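Local coordinates for protein thiaminase-I (Naegleria gruberi, PDB 4HCW) that belongs to a family of two-lobed alpha/beta proteins whose fold resembles that of periplasmic binding proteins, at residues 143-152 / 224-232; 159-170 / 254-262. All blocks are in the same frame, centred on the assembly; numbering follows the deposited sequence.

Contact 1: residues 143-152 / 224-232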
loop_
_atom_site.group_PDB
_atom_site.type_symbol
_atom_site.label_atom_id
_atom_site.label_comp_id
_atom_site.label_asym_id
_atom_site.label_seq_id
_atom_site.Cartn_x
_atom_site.Cartn_y
_atom_site.Cartn_z
ATOM N N VAL A 143 13.839 -22.237 0.155
ATOM C CA VAL A 143 12.760 -22.931 -0.545
ATOM C C VAL A 143 13.210 -23.548 -1.871
ATOM O O VAL A 143 12.637 -24.538 -2.326
ATOM C CB VAL A 143 11.544 -22.011 -0.786
ATOM C CG1 VAL A 143 10.983 -21.518 0.539
ATOM C CG2 VAL A 143 11.922 -20.839 -1.680
ATOM N N GLY A 144 14.231 -22.961 -2.486
ATOM C CA GLY A 144 14.760 -23.478 -3.734
ATOM C C GLY A 144 14.111 -22.890 -4.973
ATOM O O GLY A 144 13.521 -21.811 -4.931
ATOM N N TYR A 145 14.220 -23.616 -6.081
ATOM C CA TYR A 145 13.741 -23.146 -7.377
ATOM C C TYR A 145 12.233 -23.330 -7.544
ATOM O O TYR A 145 11.719 -24.442 -7.421
ATOM C CB TYR A 145 14.493 -23.871 -8.498
ATOM C CG TYR A 145 14.049 -23.508 -9.897
ATOM C CD1 TYR A 145 14.494 -22.343 -10.508
ATOM C CD2 TYR A 145 13.199 -24.340 -10.613
ATOM C CE1 TYR A 145 14.095 -22.010 -11.790
ATOM C CE2 TYR A 145 12.796 -24.017 -11.896
ATOM C CZ TYR A 145 13.247 -22.850 -12.479
ATOM O OH TYR A 145 12.847 -22.525 -13.756
ATOM N N GLU A 146 11.540 -22.228 -7.826
ATOM C CA GLU A 146 10.092 -22.229 -8.050
ATOM C C GLU A 146 9.297 -22.866 -6.913
ATOM O O GLU A 146 8.835 -24.000 -7.026
ATOM C CB GLU A 146 9.743 -22.907 -9.380
ATOM C CG GLU A 146 10.098 -22.088 -10.609
ATOM C CD GLU A 146 9.650 -22.752 -11.898
ATOM O OE1 GLU A 146 9.204 -23.916 -11.843
ATOM O OE2 GLU A 146 9.743 -22.107 -12.964
ATOM N N GLN A 147 9.133 -22.124 -5.822
ATOM C CA GLN A 147 8.378 -22.615 -4.676
ATOM C C GLN A 147 7.382 -21.569 -4.185
ATOM O O GLN A 147 6.212 -21.871 -3.955
ATOM C CB GLN A 147 9.326 -23.015 -3.544
ATOM C CG GLN A 147 8.965 -24.328 -2.870
ATOM C CD GLN A 147 9.119 -25.516 -3.799
ATOM O OE1 GLN A 147 10.003 -25.538 -4.656
ATOM N NE2 GLN A 147 8.254 -26.511 -3.639
ATOM N N ILE A 148 7.855 -20.336 -4.032
ATOM C CA ILE A 148 7.022 -19.236 -3.559
ATOM C C ILE A 148 6.096 -18.742 -4.669
ATOM O O ILE A 148 6.425 -18.847 -5.850
ATOM C CB ILE A 148 7.896 -18.062 -3.062
ATOM C CG1 ILE A 148 9.034 -18.580 -2.182
ATOM C CG2 ILE A 148 7.064 -17.039 -2.301
ATOM C CD1 ILE A 148 9.932 -17.489 -1.643
ATOM N N VAL A 149 4.932 -18.222 -4.289
ATOM C CA VAL A 149 4.040 -17.570 -5.242
ATOM C C VAL A 149 4.090 -16.057 -5.062
ATOM O O VAL A 149 3.774 -15.535 -3.993
ATOM C CB VAL A 149 2.585 -18.053 -5.103
ATOM C CG1 VAL A 149 1.658 -17.182 -5.935
ATOM C CG2 VAL A 149 2.469 -19.505 -5.527
ATOM N N TYR A 150 4.492 -15.360 -6.118
ATOM C CA TYR A 150 4.651 -13.914 -6.077
ATOM C C TYR A 150 4.286 -13.365 -7.452
ATOM O O TYR A 150 5.166 -13.106 -8.272
ATOM C CB TYR A 150 6.098 -13.569 -5.720
ATOM C CG TYR A 150 6.316 -12.187 -5.138
ATOM C CD1 TYR A 150 5.398 -11.165 -5.344
ATOM C CD2 TYR A 150 7.449 -11.908 -4.385
ATOM C CE1 TYR A 150 5.604 -9.904 -4.814
ATOM C CE2 TYR A 150 7.663 -10.651 -3.853
ATOM C CZ TYR A 150 6.738 -9.653 -4.070
ATOM O OH TYR A 150 6.948 -8.400 -3.540
ATOM N N PRO A 151 2.979 -13.189 -7.703
ATOM C CA PRO A 151 2.408 -12.845 -9.013
ATOM C C PRO A 151 3.014 -11.598 -9.653
ATOM O O PRO A 151 3.260 -11.600 -10.859
ATOM C CB PRO A 151 0.929 -12.608 -8.697
ATOM C CG PRO A 151 0.675 -13.409 -7.470
ATOM C CD PRO A 151 1.936 -13.307 -6.668
ATOM N N ASP A 152 3.245 -10.553 -8.864
ATOM C CA ASP A 152 3.792 -9.310 -9.398
ATOM C C ASP A 152 5.225 -9.474 -9.908
ATOM O O ASP A 152 5.602 -8.881 -10.918
ATOM C CB ASP A 152 3.717 -8.190 -8.360
ATOM C CG ASP A 152 2.308 -7.658 -8.179
ATOM O OD1 ASP A 152 1.496 -7.786 -9.119
ATOM O OD2 ASP A 152 2.014 -7.105 -7.097
ATOM N N ILE A 224 -1.228 -24.639 -4.680
ATOM C CA ILE A 224 -0.095 -24.879 -5.565
ATOM C C ILE A 224 1.220 -24.581 -4.852
ATOM O O ILE A 224 2.292 -24.968 -5.317
ATOM C CB ILE A 224 -0.185 -24.026 -6.845
ATOM C CG1 ILE A 224 -0.166 -22.537 -6.496
ATOM C CG2 ILE A 224 -1.437 -24.382 -7.635
ATOM C CD1 ILE A 224 -0.267 -21.628 -7.702
ATOM N N SER A 225 1.124 -23.893 -3.719
ATOM C CA SER A 225 2.291 -23.568 -2.908
ATOM C C SER A 225 1.880 -23.201 -1.490
ATOM O O SER A 225 0.746 -22.786 -1.250
ATOM C CB SER A 225 3.074 -22.414 -3.532
ATOM O OG SER A 225 4.106 -21.972 -2.667
ATOM N N ASN A 226 2.808 -23.356 -0.552
ATOM C CA ASN A 226 2.556 -23.004 0.839
ATOM C C ASN A 226 3.028 -21.587 1.146
ATOM O O ASN A 226 2.901 -21.107 2.272
ATOM C CB ASN A 226 3.238 -24.001 1.777
ATOM C CG ASN A 226 2.791 -25.429 1.533
ATOM O OD1 ASN A 226 1.669 -25.675 1.093
ATOM N ND2 ASN A 226 3.673 -26.381 1.819
ATOM N N TYR A 227 3.575 -20.925 0.131
ATOM C CA TYR A 227 4.084 -19.568 0.286
ATOM C C TYR A 227 3.438 -18.622 -0.719
ATOM O O TYR A 227 3.298 -18.953 -1.897
ATOM C CB TYR A 227 5.605 -19.546 0.119
ATOM C CG TYR A 227 6.348 -20.425 1.100
ATOM C CD1 TYR A 227 6.610 -21.758 0.809
ATOM C CD2 TYR A 227 6.792 -19.919 2.316
ATOM C CE1 TYR A 227 7.290 -22.564 1.703
ATOM C CE2 TYR A 227 7.473 -20.716 3.215
ATOM C CZ TYR A 227 7.720 -22.038 2.904
ATOM O OH TYR A 227 8.398 -22.835 3.796
ATOM N N TYR A 228 3.048 -17.443 -0.246
ATOM C CA TYR A 228 2.437 -16.435 -1.104
ATOM C C TYR A 228 2.834 -15.033 -0.659
ATOM O O TYR A 228 2.785 -14.711 0.529
ATOM C CB TYR A 228 0.913 -16.577 -1.103
ATOM C CG TYR A 228 0.184 -15.491 -1.866
ATOM C CD1 TYR A 228 -0.037 -15.604 -3.232
ATOM C CD2 TYR A 228 -0.292 -14.358 -1.218
ATOM C CE1 TYR A 228 -0.705 -14.616 -3.933
ATOM C CE2 TYR A 228 -0.959 -13.365 -1.910
ATOM C CZ TYR A 228 -1.163 -13.499 -3.267
ATOM O OH TYR A 228 -1.828 -12.513 -3.957
ATOM N N VAL A 229 3.230 -14.202 -1.617
ATOM C CA VAL A 229 3.566 -12.815 -1.329
ATOM C C VAL A 229 2.694 -11.871 -2.148
ATOM O O VAL A 229 2.557 -12.030 -3.362
ATOM C CB VAL A 229 5.051 -12.513 -1.609
ATOM C CG1 VAL A 229 5.392 -11.099 -1.166
ATOM C CG2 VAL A 229 5.941 -13.520 -0.897
ATOM N N GLY A 230 2.100 -10.893 -1.474
ATOM C CA GLY A 230 1.244 -9.921 -2.129
ATOM C C GLY A 230 0.571 -9.014 -1.120
ATOM O O GLY A 230 0.786 -9.149 0.086
ATOM N N TYR A 231 -0.244 -8.085 -1.609
ATOM C CA TYR A 231 -0.973 -7.180 -0.732
ATOM C C TYR A 231 -2.037 -7.950 0.040
ATOM O O TYR A 231 -2.520 -8.984 -0.420
ATOM C CB TYR A 231 -1.625 -6.053 -1.535
ATOM C CG TYR A 231 -0.691 -5.357 -2.498
ATOM C CD1 TYR A 231 0.447 -4.704 -2.044
ATOM C CD2 TYR A 231 -0.956 -5.341 -3.862
ATOM C CE1 TYR A 231 1.300 -4.062 -2.921
ATOM C CE2 TYR A 231 -0.110 -4.702 -4.747
ATOM C CZ TYR A 231 1.017 -4.064 -4.270
ATOM O OH TYR A 231 1.864 -3.425 -5.148
ATOM N N SER A 232 -2.399 -7.444 1.214
ATOM C CA SER A 232 -3.420 -8.089 2.030
ATOM C C SER A 232 -4.785 -8.044 1.347
ATOM O O SER A 232 -5.618 -8.925 1.557
ATOM C CB SER A 232 -3.488 -7.451 3.420
ATOM O OG SER A 232 -3.611 -6.043 3.335
#

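Contact 2: residues 159-170 / 254-262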
loop_
_atom_site.group_PDB
_atom_site.type_symbol
_atom_site.label_atom_id
_atom_site.label_comp_id
_atom_site.label_asym_id
_atom_site.label_seq_id
_atom_site.Cartn_x
_atom_site.Cartn_y
_atom_site.Cartn_z
ATOM N N PHE A 159 5.656 -1.357 -11.353
ATOM C CA PHE A 159 5.675 -0.799 -10.008
ATOM C C PHE A 159 6.409 -1.716 -9.031
ATOM O O PHE A 159 6.979 -1.256 -8.041
ATOM C CB PHE A 159 4.244 -0.548 -9.532
ATOM C CG PHE A 159 4.151 0.335 -8.324
ATOM C CD1 PHE A 159 4.266 1.710 -8.447
ATOM C CD2 PHE A 159 3.939 -0.206 -7.067
ATOM C CE1 PHE A 159 4.179 2.529 -7.337
ATOM C CE2 PHE A 159 3.850 0.607 -5.952
ATOM C CZ PHE A 159 3.969 1.977 -6.088
ATOM N N THR A 160 6.395 -3.014 -9.318
ATOM C CA THR A 160 7.046 -3.996 -8.456
ATOM C C THR A 160 8.523 -4.155 -8.814
ATOM O O THR A 160 9.376 -4.262 -7.931
ATOM C CB THR A 160 6.342 -5.364 -8.531
ATOM O OG1 THR A 160 4.946 -5.199 -8.251
ATOM C CG2 THR A 160 6.946 -6.333 -7.527
ATOM N N VAL A 161 8.815 -4.168 -10.111
ATOM C CA VAL A 161 10.191 -4.227 -10.591
ATOM C C VAL A 161 10.976 -3.024 -10.081
ATOM O O VAL A 161 12.094 -3.162 -9.582
ATOM C CB VAL A 161 10.251 -4.259 -12.130
ATOM C CG1 VAL A 161 11.677 -4.043 -12.617
ATOM C CG2 VAL A 161 9.692 -5.570 -12.657
ATOM N N PHE A 162 10.374 -1.845 -10.205
ATOM C CA PHE A 162 10.974 -0.612 -9.706
ATOM C C PHE A 162 11.149 -0.648 -8.189
ATOM O O PHE A 162 12.180 -0.230 -7.665
ATOM C CB PHE A 162 10.116 0.592 -10.108
ATOM C CG PHE A 162 10.489 1.868 -9.406
ATOM C CD1 PHE A 162 11.569 2.620 -9.833
ATOM C CD2 PHE A 162 9.752 2.320 -8.321
ATOM C CE1 PHE A 162 11.914 3.794 -9.190
ATOM C CE2 PHE A 162 10.092 3.493 -7.674
ATOM C CZ PHE A 162 11.174 4.231 -8.109
ATOM N N GLY A 163 10.134 -1.152 -7.494
ATOM C CA GLY A 163 10.133 -1.176 -6.043
ATOM C C GLY A 163 11.190 -2.078 -5.436
ATOM O O GLY A 163 11.983 -1.639 -4.603
ATOM N N LEU A 164 11.202 -3.341 -5.854
ATOM C CA LEU A 164 12.129 -4.323 -5.298
ATOM C C LEU A 164 13.588 -3.953 -5.540
ATOM O O LEU A 164 14.440 -4.184 -4.683
ATOM C CB LEU A 164 11.844 -5.716 -5.860
ATOM C CG LEU A 164 10.524 -6.356 -5.434
ATOM C CD1 LEU A 164 10.463 -7.789 -5.922
ATOM C CD2 LEU A 164 10.355 -6.294 -3.925
ATOM N N TYR A 165 13.870 -3.382 -6.707
ATOM C CA TYR A 165 15.224 -2.956 -7.035
ATOM C C TYR A 165 15.707 -1.895 -6.054
ATOM O O TYR A 165 16.819 -1.979 -5.536
ATOM C CB TYR A 165 15.296 -2.423 -8.469
ATOM C CG TYR A 165 16.668 -1.921 -8.868
ATOM C CD1 TYR A 165 17.634 -2.793 -9.358
ATOM C CD2 TYR A 165 16.996 -0.574 -8.757
ATOM C CE1 TYR A 165 18.890 -2.338 -9.721
ATOM C CE2 TYR A 165 18.249 -0.112 -9.117
ATOM C CZ TYR A 165 19.191 -0.996 -9.600
ATOM O OH TYR A 165 20.436 -0.535 -9.960
ATOM N N GLN A 166 14.861 -0.904 -5.795
ATOM C CA GLN A 166 15.217 0.188 -4.897
ATOM C C GLN A 166 15.275 -0.264 -3.441
ATOM O O GLN A 166 16.048 0.276 -2.649
ATOM C CB GLN A 166 14.239 1.355 -5.055
ATOM C CG GLN A 166 14.236 1.975 -6.444
ATOM C CD GLN A 166 15.557 2.633 -6.795
ATOM O OE1 GLN A 166 16.307 3.055 -5.916
ATOM N NE2 GLN A 166 15.847 2.721 -8.088
ATOM N N GLN A 167 14.459 -1.251 -3.090
ATOM C CA GLN A 167 14.461 -1.785 -1.732
ATOM C C GLN A 167 15.743 -2.563 -1.455
ATOM O O GLN A 167 16.330 -2.447 -0.378
ATOM C CB GLN A 167 13.241 -2.675 -1.492
ATOM C CG GLN A 167 11.917 -1.933 -1.450
ATOM C CD GLN A 167 10.756 -2.841 -1.096
ATOM O OE1 GLN A 167 10.912 -3.804 -0.344
ATOM N NE2 GLN A 167 9.583 -2.544 -1.643
ATOM N N LEU A 168 16.171 -3.357 -2.431
ATOM C CA LEU A 168 17.416 -4.107 -2.326
ATOM C C LEU A 168 18.611 -3.159 -2.329
ATOM O O LEU A 168 19.623 -3.416 -1.677
ATOM C CB LEU A 168 17.547 -5.092 -3.489
ATOM C CG LEU A 168 16.585 -6.279 -3.558
ATOM C CD1 LEU A 168 16.523 -6.832 -4.972
ATOM C CD2 LEU A 168 17.008 -7.362 -2.588
ATOM N N LEU A 169 18.479 -2.060 -3.066
ATOM C CA LEU A 169 19.576 -1.116 -3.249
ATOM C C LEU A 169 19.759 -0.178 -2.058
ATOM O O LEU A 169 20.682 -0.352 -1.260
ATOM C CB LEU A 169 19.370 -0.306 -4.532
ATOM C CG LEU A 169 20.442 0.721 -4.900
ATOM C CD1 LEU A 169 21.805 0.060 -5.037
ATOM C CD2 LEU A 169 20.062 1.448 -6.182
ATOM N N GLN A 170 18.882 0.815 -1.944
ATOM C CA GLN A 170 19.017 1.849 -0.920
ATOM C C GLN A 170 18.852 1.329 0.506
ATOM O O GLN A 170 18.212 0.303 0.740
ATOM C CB GLN A 170 18.030 2.996 -1.166
ATOM C CG GLN A 170 18.537 4.075 -2.111
ATOM C CD GLN A 170 18.408 3.690 -3.571
ATOM O OE1 GLN A 170 19.073 4.261 -4.436
ATOM N NE2 GLN A 170 17.544 2.723 -3.855
ATOM N N THR A 254 12.111 -7.638 1.320
ATOM C CA THR A 254 12.717 -8.361 0.211
ATOM C C THR A 254 14.179 -8.637 0.551
ATOM O O THR A 254 14.769 -9.613 0.086
ATOM C CB THR A 254 12.594 -7.579 -1.111
ATOM O OG1 THR A 254 13.354 -8.236 -2.133
ATOM C CG2 THR A 254 13.104 -6.164 -0.942
ATOM N N SER A 255 14.744 -7.768 1.383
ATOM C CA SER A 255 16.070 -7.958 1.950
ATOM C C SER A 255 16.200 -7.084 3.188
ATOM O O SER A 255 16.016 -5.868 3.115
ATOM C CB SER A 255 17.155 -7.590 0.941
ATOM O OG SER A 255 17.083 -6.217 0.594
ATOM N N ASP A 256 16.503 -7.714 4.320
ATOM C CA ASP A 256 16.699 -7.008 5.583
ATOM C C ASP A 256 15.462 -6.219 6.016
ATOM O O ASP A 256 14.559 -6.762 6.654
ATOM C CB ASP A 256 17.928 -6.094 5.506
ATOM C CG ASP A 256 18.273 -5.464 6.841
ATOM O OD1 ASP A 256 17.961 -6.071 7.887
ATOM O OD2 ASP A 256 18.861 -4.361 6.841
ATOM N N LYS A 257 15.425 -4.939 5.660
ATOM C CA LYS A 257 14.355 -4.046 6.100
ATOM C C LYS A 257 13.030 -4.293 5.378
ATOM O O LYS A 257 13.001 -4.453 4.158
ATOM C CB LYS A 257 14.776 -2.583 5.934
ATOM C CG LYS A 257 15.184 -1.896 7.229
ATOM C CD LYS A 257 16.314 -2.632 7.929
ATOM C CE LYS A 257 16.710 -1.931 9.219
ATOM N NZ LYS A 257 17.791 -2.659 9.940
ATOM N N PRO A 258 11.927 -4.330 6.144
ATOM C CA PRO A 258 10.575 -4.464 5.595
ATOM C C PRO A 258 10.036 -3.134 5.071
ATOM O O PRO A 258 10.207 -2.099 5.713
ATOM C CB PRO A 258 9.758 -4.926 6.802
ATOM C CG PRO A 258 10.469 -4.343 7.970
ATOM C CD PRO A 258 11.931 -4.364 7.617
ATOM N N TYR A 259 9.392 -3.172 3.909
ATOM C CA TYR A 259 8.825 -1.973 3.304
ATOM C C TYR A 259 7.301 -2.029 3.267
ATOM O O TYR A 259 6.717 -3.076 2.989
ATOM C CB TYR A 259 9.370 -1.776 1.887
ATOM C CG TYR A 259 10.717 -1.090 1.833
ATOM C CD1 TYR A 259 11.878 -1.765 2.183
ATOM C CD2 TYR A 259 10.826 0.232 1.423
ATOM C CE1 TYR A 259 13.111 -1.140 2.133
ATOM C CE2 TYR A 259 12.053 0.865 1.368
ATOM C CZ TYR A 259 13.192 0.175 1.724
ATOM O OH TYR A 259 14.416 0.803 1.672
ATOM N N VAL A 260 6.663 -0.898 3.555
ATOM C CA VAL A 260 5.210 -0.796 3.464
ATOM C C VAL A 260 4.794 0.402 2.621
ATOM O O VAL A 260 5.567 1.342 2.429
ATOM C CB VAL A 260 4.546 -0.669 4.854
ATOM C CG1 VAL A 260 4.974 -1.811 5.766
ATOM C CG2 VAL A 260 4.867 0.681 5.478
ATOM N N TYR A 261 3.565 0.360 2.117
ATOM C CA TYR A 261 2.989 1.478 1.384
ATOM C C TYR A 261 1.878 2.105 2.219
ATOM O O TYR A 261 1.150 1.402 2.918
ATOM C CB TYR A 261 2.419 1.013 0.044
ATOM C CG TYR A 261 3.410 0.305 -0.854
ATOM C CD1 TYR A 261 4.295 1.022 -1.648
ATOM C CD2 TYR A 261 3.447 -1.083 -0.920
ATOM C CE1 TYR A 261 5.197 0.378 -2.474
ATOM C CE2 TYR A 261 4.347 -1.735 -1.743
ATOM C CZ TYR A 261 5.219 -1.001 -2.518
ATOM O OH TYR A 261 6.115 -1.646 -3.339
ATOM N N THR A 262 1.750 3.426 2.150
ATOM C CA THR A 262 0.677 4.117 2.858
ATOM C C THR A 262 -0.075 5.071 1.940
ATOM O O THR A 262 0.526 5.919 1.281
ATOM C CB THR A 262 1.200 4.914 4.071
ATOM O OG1 THR A 262 2.097 5.938 3.624
ATOM C CG2 THR A 262 1.918 4.000 5.054
#

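Contact 1: residues 143-152 / 224-232
Val149 O takes one hydrogen bond, from Val229 N at 2.8 Å, and a supporting CA-H...O contact from Tyr228 CA at 3.3 Å. The return bond runs from Val149 N to Tyr227 O, 3.0 Å. Because Val149 bonds to the residues flanking Tyr228, this is a single parallel beta bridge. It illustrates how a loop can be bridged to a short strand of a sheet: strand 229-230, itself paired antiparallel with strand 110-125, meets the turn that leads into helix 151-155, with Tyr150 at the N-cap position. Just before the bridge, Ser225 OG accepts from Tyr227 N at 3.0 Å, an ST turn that shapes the chain entering it. Side chains then sort to two sides. On one, Val229 CG1 lies over a face of the Tyr150 ring, 3.6 Å from its centroid, in a CH-pi contact; with Tyr150 CG anti to the backbone N (chi1 -158°) the ring is laid under that methyl. Ile148 CG2 continues this side, 3.8 Å from Tyr227 CB, and Val143 CG1 covers a face of the Tyr227 ring near its rim, while the Tyr227 hydroxyl bonds to Gln131 and Thr130. On the other side, Val149 CG1 meets the edge of the Tyr228 ring at CD1, 3.6 Å away, and Val149 CG2 packs against Ser225 CB. The Tyr228 ring stacks on Tyr214, and its hydroxyl bonds to Ser234.

Contact 2: residues 159-170 / 254-262
Helix 159-169 and the loop leading into strand 260-267 draw closest at Leu168 and Ser255, whose CA atoms stand 5.9 Å apart, and no hydrogen bond joins the two segments. The example shows how a helix can be fitted to a loop and the start of a strand by surface contact. Gln167 makes the largest single share of it. With CG opposite the carbonyl carbon (chi1 -69°) and the chain extended beyond it, the side chain reaches across the Tyr259 ring, the two running past each other in opposite directions. Its CG sits over the centre of one face, 3.5 Å from the ring centroid in a CH-pi contact, and the amide lies stacked at only 20° to the ring plane, towards the Tyr259 CG end. Thr254 closes in on the same glutamine, its methyl CG2 3.5 Å from Gln167 CB. On either side of Gln167 in sequence, Leu168 CD2 rests on Ser255 CB at 3.5 Å, and Leu164 CD2 touches Thr254 CB at 3.8 Å. Two turns before Gln167, Phe159 meets Tyr261 obliquely: the ring planes are inclined by 40°, with Phe159 CE2 3.7 Å from Tyr261 CE1. Between these two patches, Gly163 presents bare backbone opposite the hydroxyl of Tyr261. Helix 193-203 packs on Leu164, Leu168 and Thr254, and helix 343-353 takes Val161, Phe162 and Tyr165. Val177 of strand 176-179 touches Tyr259 as well, while Tyr261 bonds through its backbone to Cys119 of strand 110-125.

How the contacts relate
Contact 1 and contact 2 are both partly buried, but the centre of contact 2 is about 12 Å from the centre of the chain, that of contact 1 about 19 Å; two touching residues of contact 1 are exposed, none of contact 2. They reach the same mixed sheet, where strand 110-125 pairs with strands 229-230 and 260-267 alike. Contact 1 adds backbone hydrogen bonds to its apolar packing, whereas 159-170 / 254-262 has none between its segments. Their segments alternate along the chain, and helices 151-155 and 158-169 are consecutive. Though their centres are about 17 Å apart, the contacts touch: Tyr231 CE1 lies 4.0 Å from Tyr261 CE2, and Tyr150 OH lies 4.0 Å from Leu164 CD2.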